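Long-range contacts in sperm-specific class P protein 34 (Caenorhabditis elegans, PDB 1M1S), which is of unknown function but belongs to the major sperm protein family, whose members share an immunoglobulin-like beta-sandwich domain: residues Tyr20-Gly25 with Ile70-Gly75; Phe41-Ser46 with Asp80-Gln85; Tyr57-Ala62 with Ala91-Pro96. One frame throughout, in Å; residues are numbered along the deposited sequence.

The three contacts illustrate how the chemistry of a contact follows its place in a beta sandwich. Contact 2, its centre about 6 Å from that of the chain, joins two antiparallel strands by regular backbone bonds and sends aliphatic side chains into the core. Contacts 1 and 3 lie on opposite sides of the chain's centre, their own centres about 30 Å apart. Contact 1, partly buried, sets a turn against a strand and the loop beyond it, a buried arginine gripping a carbonyl; contact 3, at the surface, sets a loop against a strand by aromatic and proline packing. Ile70 of contact 1 meets Ile82 of contact 2, while neighbouring strands 38-45 and 51-60 carry contact 2 into contact 3.

Contact 1: Tyr20-Gly25 with Ile70-Gly75; sequences YPATGG and INRLPG
The type I beta turn from Pro21 to Gly24, which begins the connection between strands 11-20 and 25-33, offers its Ala22 carbonyl to Arg72 of strand 65-72. Ala22 O lies near the guanidinium plane, and Arg72 grips it side-on, with NE and NH2 each at 3.1 Å. The two donors reach this oxygen from opposite faces of its carbonyl plane, and a weak bond from Gly75 N adds to them. The Arg72 chain turns at chi2 (72°), which folds the guanidinium back toward the turn, while Arg72 CB sits over one face of the Tyr20 ring, 4.2 Å from its centroid in a CH-pi contact. At the far end of that ring, Tyr20 OH approaches Ile70 CG2 to 3.3 Å and hydrogen-bonds Ser27. Nearby, Gly25 N donates to Arg72 O over 3.0 Å. Replacing Arg72 by an alanine is likely to cost Ala22 O both guanidinium donors, with the turn freer to shift. Arg72 NH2 also bonds Pro76 O, and around the pair Tyr51 of strand 51-60 and Leu113 of strand 107-115 pack on Tyr20 and Ile70.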
ATOM      1  N   TYR A  20      -3.633  -0.450  15.812  1.00 35.00           N
ATOM      2  CA  TYR A  20      -4.537   0.615  16.258  1.00 35.00           C
ATOM      3  C   TYR A  20      -5.462   0.312  17.437  1.00 35.00           C
ATOM      4  O   TYR A  20      -5.586  -0.814  17.893  1.00 35.00           O
ATOM      5  CB  TYR A  20      -5.441   1.034  15.102  1.00 35.00           C
ATOM      6  CG  TYR A  20      -4.754   1.064  13.802  1.00 35.00           C
ATOM      7  CD1 TYR A  20      -4.861  -0.001  12.933  1.00 35.00           C
ATOM      8  CD2 TYR A  20      -4.001   2.161  13.424  1.00 35.00           C
ATOM      9  CE1 TYR A  20      -4.220   0.016  11.690  1.00 35.00           C
ATOM     10  CE2 TYR A  20      -3.356   2.200  12.201  1.00 35.00           C
ATOM     11  CZ  TYR A  20      -3.474   1.124  11.324  1.00 35.00           C
ATOM     12  OH  TYR A  20      -2.880   1.169  10.078  1.00 35.00           O
ATOM     13  N   PRO A  21      -6.092   1.356  17.974  1.00 35.00           N
ATOM     14  CA  PRO A  21      -7.019   1.222  19.089  1.00 35.00           C
ATOM     15  C   PRO A  21      -8.362   1.061  18.446  1.00 35.00           C
ATOM     16  O   PRO A  21      -8.763   1.886  17.624  1.00 35.00           O
ATOM     17  CB  PRO A  21      -6.919   2.573  19.777  1.00 35.00           C
ATOM     18  CG  PRO A  21      -5.619   3.061  19.359  1.00 35.00           C
ATOM     19  CD  PRO A  21      -5.555   2.715  17.940  1.00 35.00           C
ATOM     20  N   ALA A  22      -9.054  -0.009  18.801  1.00 35.00           N
ATOM     21  CA  ALA A  22     -10.348  -0.296  18.216  1.00 35.00           C
ATOM     22  C   ALA A  22     -11.197   0.923  17.905  1.00 35.00           C
ATOM     23  O   ALA A  22     -11.599   1.109  16.755  1.00 35.00           O
ATOM     24  CB  ALA A  22     -11.110  -1.256  19.066  1.00 35.00           C
ATOM     25  N   THR A  23     -11.348   1.823  18.872  1.00 35.00           N
ATOM     26  CA  THR A  23     -12.192   2.994  18.664  1.00 35.00           C
ATOM     27  C   THR A  23     -11.708   4.021  17.684  1.00 35.00           C
ATOM     28  O   THR A  23     -12.457   4.921  17.324  1.00 35.00           O
ATOM     29  CB  THR A  23     -12.495   3.745  19.948  1.00 35.00           C
ATOM     30  OG1 THR A  23     -11.277   4.242  20.518  1.00 35.00           O
ATOM     31  CG2 THR A  23     -13.222   2.853  20.910  1.00 35.00           C
ATOM     32  N   GLY A  24     -10.453   3.936  17.284  1.00 35.00           N
ATOM     33  CA  GLY A  24      -9.965   4.910  16.334  1.00 35.00           C
ATOM     34  C   GLY A  24      -8.466   4.992  16.360  1.00 35.00           C
ATOM     35  O   GLY A  24      -7.865   4.930  17.428  1.00 35.00           O
ATOM     36  N   GLY A  25      -7.868   5.162  15.184  1.00 35.00           N
ATOM     37  CA  GLY A  25      -6.421   5.230  15.097  1.00 35.00           C
ATOM     38  C   GLY A  25      -5.838   5.804  13.825  1.00 35.00           C
ATOM     39  O   GLY A  25      -6.554   6.285  12.946  1.00 35.00           O
ATOM     40  N   ILE A  70      -3.119   5.153   6.091  1.00 35.00           N
ATOM     41  CA  ILE A  70      -4.189   4.234   6.537  1.00 35.00           C
ATOM     42  C   ILE A  70      -4.846   4.951   7.731  1.00 35.00           C
ATOM     43  O   ILE A  70      -4.119   5.425   8.594  1.00 35.00           O
ATOM     44  CB  ILE A  70      -3.578   2.868   6.976  1.00 35.00           C
ATOM     45  CG1 ILE A  70      -2.617   2.400   5.933  1.00 35.00           C
ATOM     46  CG2 ILE A  70      -4.627   1.885   7.316  1.00 35.00           C
ATOM     47  CD1 ILE A  70      -1.796   1.166   6.279  1.00 35.00           C
ATOM     48  N   ASN A  71      -6.175   5.042   7.797  1.00 35.00           N
ATOM     49  CA  ASN A  71      -6.785   5.743   8.918  1.00 35.00           C
ATOM     50  C   ASN A  71      -7.855   4.886   9.578  1.00 35.00           C
ATOM     51  O   ASN A  71      -8.868   4.545   8.960  1.00 35.00           O
ATOM     52  CB  ASN A  71      -7.331   7.100   8.481  1.00 35.00           C
ATOM     53  CG  ASN A  71      -7.829   7.946   9.645  1.00 35.00           C
ATOM     54  OD1 ASN A  71      -7.209   7.971  10.710  1.00 35.00           O
ATOM     55  ND2 ASN A  71      -8.995   8.584   9.471  1.00 35.00           N
ATOM     56  N   ARG A  72      -7.617   4.521  10.840  1.00 35.00           N
ATOM     57  CA  ARG A  72      -8.571   3.723  11.595  1.00 35.00           C
ATOM     58  C   ARG A  72      -9.669   4.615  12.155  1.00 35.00           C
ATOM     59  O   ARG A  72      -9.420   5.713  12.678  1.00 35.00           O
ATOM     60  CB  ARG A  72      -7.881   2.931  12.731  1.00 35.00           C
ATOM     61  CG  ARG A  72      -8.805   2.179  13.705  1.00 35.00           C
ATOM     62  CD  ARG A  72      -9.489   0.938  13.097  1.00 35.00           C
ATOM     63  NE  ARG A  72     -10.548   0.421  13.973  1.00 35.00           N
ATOM     64  CZ  ARG A  72     -11.179  -0.746  13.810  1.00 35.00           C
ATOM     65  NH1 ARG A  72     -10.872  -1.551  12.790  1.00 35.00           N
ATOM     66  NH2 ARG A  72     -12.085  -1.146  14.699  1.00 35.00           N
ATOM     67  N   LEU A  73     -10.892   4.141  11.943  1.00 35.00           N
ATOM     68  CA  LEU A  73     -12.118   4.797  12.374  1.00 35.00           C
ATOM     69  C   LEU A  73     -12.789   3.903  13.421  1.00 35.00           C
ATOM     70  O   LEU A  73     -12.483   2.710  13.519  1.00 35.00           O
ATOM     71  CB  LEU A  73     -13.048   4.940  11.167  1.00 35.00           C
ATOM     72  CG  LEU A  73     -12.448   5.688   9.979  1.00 35.00           C
ATOM     73  CD1 LEU A  73     -13.034   5.177   8.680  1.00 35.00           C
ATOM     74  CD2 LEU A  73     -12.632   7.193  10.156  1.00 35.00           C
ATOM     75  N   PRO A  74     -13.691   4.470  14.238  1.00 35.00           N
ATOM     76  CA  PRO A  74     -14.372   3.656  15.253  1.00 35.00           C
ATOM     77  C   PRO A  74     -15.003   2.360  14.696  1.00 35.00           C
ATOM     78  O   PRO A  74     -15.707   2.370  13.679  1.00 35.00           O
ATOM     79  CB  PRO A  74     -15.455   4.599  15.785  1.00 35.00           C
ATOM     80  CG  PRO A  74     -14.951   5.975  15.533  1.00 35.00           C
ATOM     81  CD  PRO A  74     -13.956   5.914  14.410  1.00 35.00           C
ATOM     82  N   GLY A  75     -14.657   1.232  15.304  1.00 35.00           N
ATOM     83  CA  GLY A  75     -15.219  -0.040  14.878  1.00 35.00           C
ATOM     84  C   GLY A  75     -14.858  -1.155  15.843  1.00 35.00           C
ATOM     85  O   GLY A  75     -14.280  -0.882  16.895  1.00 35.00           O
TER

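Contact 2: Phe41-Ser46 with Asp80-Gln85; sequences FKVKSS and DKIVIQ
Phe41 and Ile84 lie side by side and point the same way, with Phe41 CB 3.8 Å from Ile84 CG2. Phe41 CG is wedged between its own backbone N and carbonyl carbon (chi1 70°), a setting that carries the ring beside Val43 of the same strand, whose CG2 meets it at the edge. Val43 itself faces Ile84 in a non-hydrogen-bonded pair, yet its closer side-chain partner is the diagonal one: the two side chains slant across each other and bring Val43 CG1 to 3.6 Å from Ile82 CG2. The opposite face has a different character. Lys42 runs fully extended alongside Gln85, whereas Lys44 bends at chi3 and slants across the Gln85 side chain; nearer the backbone, Lys44 CB rests 4.2 Å from Val83 CB. Between the faces, Lys42 with Gln85 and Lys44 with Val83 form hydrogen-bonded pairs, each closed by two backbone bonds. Where the strand ends, Ser46 takes over. Its OG accepts from Lys81 N at 3.1 Å and donates to Asp80 OD1 at 2.9 Å, meeting the carboxylate on its anti side, 25° out of plane, while Ser46 N bonds Lys81 O at 3.0 Å. One hydroxyl thus ties two residues of the partner strand. In the sheet, strand 51-60 flanks 38-45 and strand 107-115 flanks 79-89. In the interior, Leu68 and Ile70 of strand 65-72 and Val13 of strand 11-20 pack against the face that carries Val43, Ile82 and Ile84.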
ATOM      1  N   PHE A  41       1.972   1.253  -7.834  1.00 35.00           N
ATOM      2  CA  PHE A  41       1.429   0.390  -6.811  1.00 35.00           C
ATOM      3  C   PHE A  41      -0.084   0.502  -6.711  1.00 35.00           C
ATOM      4  O   PHE A  41      -0.653   1.573  -6.955  1.00 35.00           O
ATOM      5  CB  PHE A  41       2.149   0.573  -5.460  1.00 35.00           C
ATOM      6  CG  PHE A  41       1.875   1.883  -4.761  1.00 35.00           C
ATOM      7  CD1 PHE A  41       0.777   2.022  -3.912  1.00 35.00           C
ATOM      8  CD2 PHE A  41       2.748   2.955  -4.896  1.00 35.00           C
ATOM      9  CE1 PHE A  41       0.554   3.211  -3.195  1.00 35.00           C
ATOM     10  CE2 PHE A  41       2.537   4.157  -4.181  1.00 35.00           C
ATOM     11  CZ  PHE A  41       1.434   4.282  -3.330  1.00 35.00           C
ATOM     12  N   LYS A  42      -0.711  -0.626  -6.379  1.00 35.00           N
ATOM     13  CA  LYS A  42      -2.153  -0.740  -6.213  1.00 35.00           C
ATOM     14  C   LYS A  42      -2.416  -1.195  -4.790  1.00 35.00           C
ATOM     15  O   LYS A  42      -1.815  -2.163  -4.349  1.00 35.00           O
ATOM     16  CB  LYS A  42      -2.697  -1.796  -7.163  1.00 35.00           C
ATOM     17  CG  LYS A  42      -4.174  -2.075  -6.972  1.00 35.00           C
ATOM     18  CD  LYS A  42      -4.675  -3.041  -7.992  1.00 35.00           C
ATOM     19  CE  LYS A  42      -6.131  -3.309  -7.764  1.00 35.00           C
ATOM     20  NZ  LYS A  42      -6.722  -4.224  -8.784  1.00 35.00           N
ATOM     21  N   VAL A  43      -3.349  -0.544  -4.098  1.00 35.00           N
ATOM     22  CA  VAL A  43      -3.681  -0.897  -2.709  1.00 35.00           C
ATOM     23  C   VAL A  43      -5.086  -1.517  -2.525  1.00 35.00           C
ATOM     24  O   VAL A  43      -6.102  -0.836  -2.667  1.00 35.00           O
ATOM     25  CB  VAL A  43      -3.487   0.338  -1.791  1.00 35.00           C
ATOM     26  CG1 VAL A  43      -3.648  -0.022  -0.336  1.00 35.00           C
ATOM     27  CG2 VAL A  43      -2.131   0.918  -2.027  1.00 35.00           C
ATOM     28  N   LYS A  44      -5.112  -2.816  -2.220  1.00 35.00           N
ATOM     29  CA  LYS A  44      -6.339  -3.587  -2.012  1.00 35.00           C
ATOM     30  C   LYS A  44      -6.594  -3.632  -0.529  1.00 35.00           C
ATOM     31  O   LYS A  44      -5.750  -4.076   0.240  1.00 35.00           O
ATOM     32  CB  LYS A  44      -6.180  -4.994  -2.589  1.00 35.00           C
ATOM     33  CG  LYS A  44      -5.763  -4.964  -4.042  1.00 35.00           C
ATOM     34  CD  LYS A  44      -5.241  -6.292  -4.516  1.00 35.00           C
ATOM     35  CE  LYS A  44      -6.335  -7.131  -5.147  1.00 35.00           C
ATOM     36  NZ  LYS A  44      -5.755  -8.090  -6.128  1.00 35.00           N
ATOM     37  N   SER A  45      -7.767  -3.160  -0.143  1.00 35.00           N
ATOM     38  CA  SER A  45      -8.122  -3.087   1.254  1.00 35.00           C
ATOM     39  C   SER A  45      -9.223  -4.067   1.588  1.00 35.00           C
ATOM     40  O   SER A  45     -10.205  -4.153   0.867  1.00 35.00           O
ATOM     41  CB  SER A  45      -8.568  -1.660   1.549  1.00 35.00           C
ATOM     42  OG  SER A  45      -8.868  -1.464   2.914  1.00 35.00           O
ATOM     43  N   SER A  46      -9.086  -4.747   2.722  1.00 35.00           N
ATOM     44  CA  SER A  46     -10.053  -5.742   3.180  1.00 35.00           C
ATOM     45  C   SER A  46     -11.251  -5.097   3.838  1.00 35.00           C
ATOM     46  O   SER A  46     -12.386  -5.528   3.671  1.00 35.00           O
ATOM     47  CB  SER A  46      -9.404  -6.673   4.202  1.00 35.00           C
ATOM     48  OG  SER A  46      -9.309  -6.026   5.454  1.00 35.00           O
ATOM     49  N   ASP A  80      -7.461  -7.001  10.005  1.00 35.00           N
ATOM     50  CA  ASP A  80      -7.753  -6.824   8.582  1.00 35.00           C
ATOM     51  C   ASP A  80      -6.440  -6.698   7.833  1.00 35.00           C
ATOM     52  O   ASP A  80      -5.379  -6.676   8.453  1.00 35.00           O
ATOM     53  CB  ASP A  80      -8.601  -5.577   8.382  1.00 35.00           C
ATOM     54  CG  ASP A  80     -10.036  -5.802   8.747  1.00 35.00           C
ATOM     55  OD1 ASP A  80     -10.725  -6.489   7.979  1.00 35.00           O
ATOM     56  OD2 ASP A  80     -10.467  -5.319   9.807  1.00 35.00           O
ATOM     57  N   LYS A  81      -6.483  -6.606   6.508  1.00 35.00           N
ATOM     58  CA  LYS A  81      -5.231  -6.470   5.761  1.00 35.00           C
ATOM     59  C   LYS A  81      -5.321  -5.557   4.543  1.00 35.00           C
ATOM     60  O   LYS A  81      -6.406  -5.261   4.032  1.00 35.00           O
ATOM     61  CB  LYS A  81      -4.716  -7.833   5.305  1.00 35.00           C
ATOM     62  CG  LYS A  81      -5.661  -8.532   4.341  1.00 35.00           C
ATOM     63  CD  LYS A  81      -5.046  -9.754   3.740  1.00 35.00           C
ATOM     64  CE  LYS A  81      -6.106 -10.570   3.084  1.00 35.00           C
ATOM     65  NZ  LYS A  81      -5.434 -11.603   2.298  1.00 35.00           N
ATOM     66  N   ILE A  82      -4.149  -5.173   4.052  1.00 35.00           N
ATOM     67  CA  ILE A  82      -4.000  -4.325   2.874  1.00 35.00           C
ATOM     68  C   ILE A  82      -2.990  -5.056   2.007  1.00 35.00           C
ATOM     69  O   ILE A  82      -1.959  -5.506   2.510  1.00 35.00           O
ATOM     70  CB  ILE A  82      -3.396  -2.953   3.243  1.00 35.00           C
ATOM     71  CG1 ILE A  82      -4.493  -1.976   3.627  1.00 35.00           C
ATOM     72  CG2 ILE A  82      -2.542  -2.400   2.106  1.00 35.00           C
ATOM     73  CD1 ILE A  82      -3.940  -0.749   4.225  1.00 35.00           C
ATOM     74  N   VAL A  83      -3.305  -5.240   0.731  1.00 35.00           N
ATOM     75  CA  VAL A  83      -2.368  -5.916  -0.149  1.00 35.00           C
ATOM     76  C   VAL A  83      -1.869  -4.921  -1.166  1.00 35.00           C
ATOM     77  O   VAL A  83      -2.654  -4.395  -1.952  1.00 35.00           O
ATOM     78  CB  VAL A  83      -3.007  -7.128  -0.885  1.00 35.00           C
ATOM     79  CG1 VAL A  83      -1.954  -7.867  -1.690  1.00 35.00           C
ATOM     80  CG2 VAL A  83      -3.586  -8.091   0.105  1.00 35.00           C
ATOM     81  N   ILE A  84      -0.569  -4.648  -1.143  1.00 35.00           N
ATOM     82  CA  ILE A  84       0.001  -3.709  -2.096  1.00 35.00           C
ATOM     83  C   ILE A  84       0.593  -4.507  -3.233  1.00 35.00           C
ATOM     84  O   ILE A  84       1.426  -5.380  -3.009  1.00 35.00           O
ATOM     85  CB  ILE A  84       1.098  -2.822  -1.466  1.00 35.00           C
ATOM     86  CG1 ILE A  84       0.548  -2.101  -0.253  1.00 35.00           C
ATOM     87  CG2 ILE A  84       1.575  -1.761  -2.464  1.00 35.00           C
ATOM     88  CD1 ILE A  84       1.615  -1.643   0.623  1.00 35.00           C
ATOM     89  N   GLN A  85       0.073  -4.279  -4.434  1.00 35.00           N
ATOM     90  CA  GLN A  85       0.586  -4.943  -5.634  1.00 35.00           C
ATOM     91  C   GLN A  85       1.460  -3.913  -6.323  1.00 35.00           C
ATOM     92  O   GLN A  85       1.199  -2.715  -6.189  1.00 35.00           O
ATOM     93  CB  GLN A  85      -0.546  -5.337  -6.586  1.00 35.00           C
ATOM     94  CG  GLN A  85      -1.564  -6.330  -6.019  1.00 35.00           C
ATOM     95  CD  GLN A  85      -2.432  -6.958  -7.101  1.00 35.00           C
ATOM     96  OE1 GLN A  85      -2.739  -6.319  -8.110  1.00 35.00           O
ATOM     97  NE2 GLN A  85      -2.807  -8.230  -6.908  1.00 35.00           N
TER

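Contact 3: Tyr57-Ala62 with Ala91-Pro96; sequences YGFVDA and AEETDP
Glu93 OE2 accepts the backbone N-H of Asp95 at 3.2 Å and, more weakly, that of Thr94, a pair of bonds that curls the loop and brings its carbonyls to Phe59. The carboxylate is used on its anti side, with the Asp95 nitrogen 27° out of its plane. Thr94 O then comes to the edge of the Phe59 ring, near its plane, 3.1 Å from Phe59 CE1, while Glu93 O approaches Phe59 CZ at an oblique angle, 3.4 Å away. Pro96 occupies one face of the same ring: its CB stands above the plane, displaced toward the rim, and Pro96 CG lies 3.6 Å from Phe59 CE1. With CG anti to the carbonyl carbon (chi1 -70°), the Phe59 side chain reaches out to the loop and crosses that of Pro96 at about a right angle. Pro96 CB also settles against the strand, 3.7 Å from Tyr57 CB and 3.5 Å from Gly58 N; one proline thereby touches three successive residues. Arg38 joins the two sides, by a cation-pi contact with Phe59 and a hydrogen bond to Glu93 O. Asp95 OD1 weakly caps Met97 N at the entry to helix 98-101, and residues 93-96 pack on strand 51-60, which lies between strands 38-45 and 65-72 in the sheet.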
ATOM      1  N   TYR A  57      -3.709   4.115  -5.712  1.00 35.00           N
ATOM      2  CA  TYR A  57      -2.721   3.895  -6.759  1.00 35.00           C
ATOM      3  C   TYR A  57      -1.587   4.891  -6.587  1.00 35.00           C
ATOM      4  O   TYR A  57      -1.725   5.868  -5.855  1.00 35.00           O
ATOM      5  CB  TYR A  57      -3.362   4.076  -8.126  1.00 35.00           C
ATOM      6  CG  TYR A  57      -4.243   2.908  -8.502  1.00 35.00           C
ATOM      7  CD1 TYR A  57      -5.585   2.869  -8.129  1.00 35.00           C
ATOM      8  CD2 TYR A  57      -3.723   1.806  -9.201  1.00 35.00           C
ATOM      9  CE1 TYR A  57      -6.378   1.772  -8.429  1.00 35.00           C
ATOM     10  CE2 TYR A  57      -4.517   0.702  -9.503  1.00 35.00           C
ATOM     11  CZ  TYR A  57      -5.842   0.697  -9.112  1.00 35.00           C
ATOM     12  OH  TYR A  57      -6.642  -0.386  -9.375  1.00 35.00           O
ATOM     13  N   GLY A  58      -0.445   4.639  -7.215  1.00 35.00           N
ATOM     14  CA  GLY A  58       0.656   5.588  -7.089  1.00 35.00           C
ATOM     15  C   GLY A  58       2.013   5.118  -7.566  1.00 35.00           C
ATOM     16  O   GLY A  58       2.249   3.913  -7.682  1.00 35.00           O
ATOM     17  N   PHE A  59       2.919   6.067  -7.802  1.00 35.00           N
ATOM     18  CA  PHE A  59       4.256   5.729  -8.254  1.00 35.00           C
ATOM     19  C   PHE A  59       5.265   5.809  -7.156  1.00 35.00           C
ATOM     20  O   PHE A  59       4.989   6.389  -6.114  1.00 35.00           O
ATOM     21  CB  PHE A  59       4.684   6.657  -9.368  1.00 35.00           C
ATOM     22  CG  PHE A  59       3.946   6.427 -10.617  1.00 35.00           C
ATOM     23  CD1 PHE A  59       3.142   7.410 -11.147  1.00 35.00           C
ATOM     24  CD2 PHE A  59       4.043   5.213 -11.270  1.00 35.00           C
ATOM     25  CE1 PHE A  59       2.422   7.188 -12.299  1.00 35.00           C
ATOM     26  CE2 PHE A  59       3.324   4.971 -12.431  1.00 35.00           C
ATOM     27  CZ  PHE A  59       2.517   5.972 -12.953  1.00 35.00           C
ATOM     28  N   VAL A  60       6.362   5.081  -7.325  1.00 35.00           N
ATOM     29  CA  VAL A  60       7.476   5.135  -6.381  1.00 35.00           C
ATOM     30  C   VAL A  60       8.674   5.173  -7.287  1.00 35.00           C
ATOM     31  O   VAL A  60       9.045   4.162  -7.897  1.00 35.00           O
ATOM     32  CB  VAL A  60       7.633   3.915  -5.436  1.00 35.00           C
ATOM     33  CG1 VAL A  60       8.727   4.215  -4.404  1.00 35.00           C
ATOM     34  CG2 VAL A  60       6.323   3.572  -4.740  1.00 35.00           C
ATOM     35  N   ASP A  61       9.273   6.350  -7.395  1.00 35.00           N
ATOM     36  CA  ASP A  61      10.442   6.509  -8.233  1.00 35.00           C
ATOM     37  C   ASP A  61      11.432   5.379  -7.973  1.00 35.00           C
ATOM     38  O   ASP A  61      11.276   4.614  -7.019  1.00 35.00           O
ATOM     39  CB  ASP A  61      11.086   7.872  -7.988  1.00 35.00           C
ATOM     40  CG  ASP A  61      10.247   9.019  -8.535  1.00 35.00           C
ATOM     41  OD1 ASP A  61       9.465   8.804  -9.492  1.00 35.00           O
ATOM     42  OD2 ASP A  61      10.378  10.148  -8.017  1.00 35.00           O
ATOM     43  N   ALA A  62      12.411   5.238  -8.856  1.00 35.00           N
ATOM     44  CA  ALA A  62      13.418   4.192  -8.737  1.00 35.00           C
ATOM     45  C   ALA A  62      14.280   4.431  -7.496  1.00 35.00           C
ATOM     46  O   ALA A  62      14.764   5.554  -7.293  1.00 35.00           O
ATOM     47  CB  ALA A  62      14.264   4.171  -9.974  1.00 35.00           C
ATOM     48  N   ALA A  91       9.580   5.313 -17.411  1.00 35.00           N
ATOM     49  CA  ALA A  91       9.421   6.695 -16.978  1.00 35.00           C
ATOM     50  C   ALA A  91       8.147   7.263 -17.662  1.00 35.00           C
ATOM     51  O   ALA A  91       7.294   7.891 -17.018  1.00 35.00           O
ATOM     52  CB  ALA A  91      10.662   7.489 -17.383  1.00 35.00           C
ATOM     53  N   GLU A  92       7.978   6.845 -18.926  1.00 35.00           N
ATOM     54  CA  GLU A  92       6.887   7.200 -19.851  1.00 35.00           C
ATOM     55  C   GLU A  92       5.460   7.047 -19.353  1.00 35.00           C
ATOM     56  O   GLU A  92       4.575   7.777 -19.804  1.00 35.00           O
ATOM     57  CB  GLU A  92       7.050   6.399 -21.155  1.00 35.00           C
ATOM     58  CG  GLU A  92       5.822   6.334 -22.044  1.00 35.00           C
ATOM     59  CD  GLU A  92       6.158   6.279 -23.528  1.00 35.00           C
ATOM     60  OE1 GLU A  92       7.310   5.909 -23.853  1.00 35.00           O
ATOM     61  OE2 GLU A  92       5.283   6.619 -24.368  1.00 35.00           O
ATOM     62  N   GLU A  93       5.245   6.114 -18.426  1.00 35.00           N
ATOM     63  CA  GLU A  93       3.913   5.860 -17.891  1.00 35.00           C
ATOM     64  C   GLU A  93       3.264   6.933 -17.014  1.00 35.00           C
ATOM     65  O   GLU A  93       3.714   7.250 -15.903  1.00 35.00           O
ATOM     66  CB  GLU A  93       3.837   4.502 -17.199  1.00 35.00           C
ATOM     67  CG  GLU A  93       2.402   4.095 -16.823  1.00 35.00           C
ATOM     68  CD  GLU A  93       1.455   4.069 -18.026  1.00 35.00           C
ATOM     69  OE1 GLU A  93       1.416   3.037 -18.732  1.00 35.00           O
ATOM     70  OE2 GLU A  93       0.750   5.076 -18.269  1.00 35.00           O
ATOM     71  N   THR A  94       2.130   7.399 -17.528  1.00 35.00           N
ATOM     72  CA  THR A  94       1.304   8.421 -16.921  1.00 35.00           C
ATOM     73  C   THR A  94       0.496   7.937 -15.742  1.00 35.00           C
ATOM     74  O   THR A  94       0.729   8.374 -14.621  1.00 35.00           O
ATOM     75  CB  THR A  94       0.310   9.030 -17.952  1.00 35.00           C
ATOM     76  OG1 THR A  94       1.042   9.773 -18.933  1.00 35.00           O
ATOM     77  CG2 THR A  94      -0.702   9.969 -17.259  1.00 35.00           C
ATOM     78  N   ASP A  95      -0.418   7.005 -16.045  1.00 35.00           N
ATOM     79  CA  ASP A  95      -1.398   6.392 -15.133  1.00 35.00           C
ATOM     80  C   ASP A  95      -0.859   5.237 -14.271  1.00 35.00           C
ATOM     81  O   ASP A  95      -0.271   4.285 -14.787  1.00 35.00           O
ATOM     82  CB  ASP A  95      -2.626   5.942 -15.968  1.00 35.00           C
ATOM     83  CG  ASP A  95      -3.821   5.487 -15.118  1.00 35.00           C
ATOM     84  OD1 ASP A  95      -4.057   6.033 -14.010  1.00 35.00           O
ATOM     85  OD2 ASP A  95      -4.539   4.566 -15.584  1.00 35.00           O
ATOM     86  N   PRO A  96      -1.071   5.312 -12.943  1.00 35.00           N
ATOM     87  CA  PRO A  96      -0.596   4.260 -12.062  1.00 35.00           C
ATOM     88  C   PRO A  96      -1.500   3.061 -12.237  1.00 35.00           C
ATOM     89  O   PRO A  96      -1.160   1.973 -11.797  1.00 35.00           O
ATOM     90  CB  PRO A  96      -0.768   4.883 -10.677  1.00 35.00           C
ATOM     91  CG  PRO A  96      -0.853   6.357 -10.943  1.00 35.00           C
ATOM     92  CD  PRO A  96      -1.686   6.383 -12.145  1.00 35.00           C
TER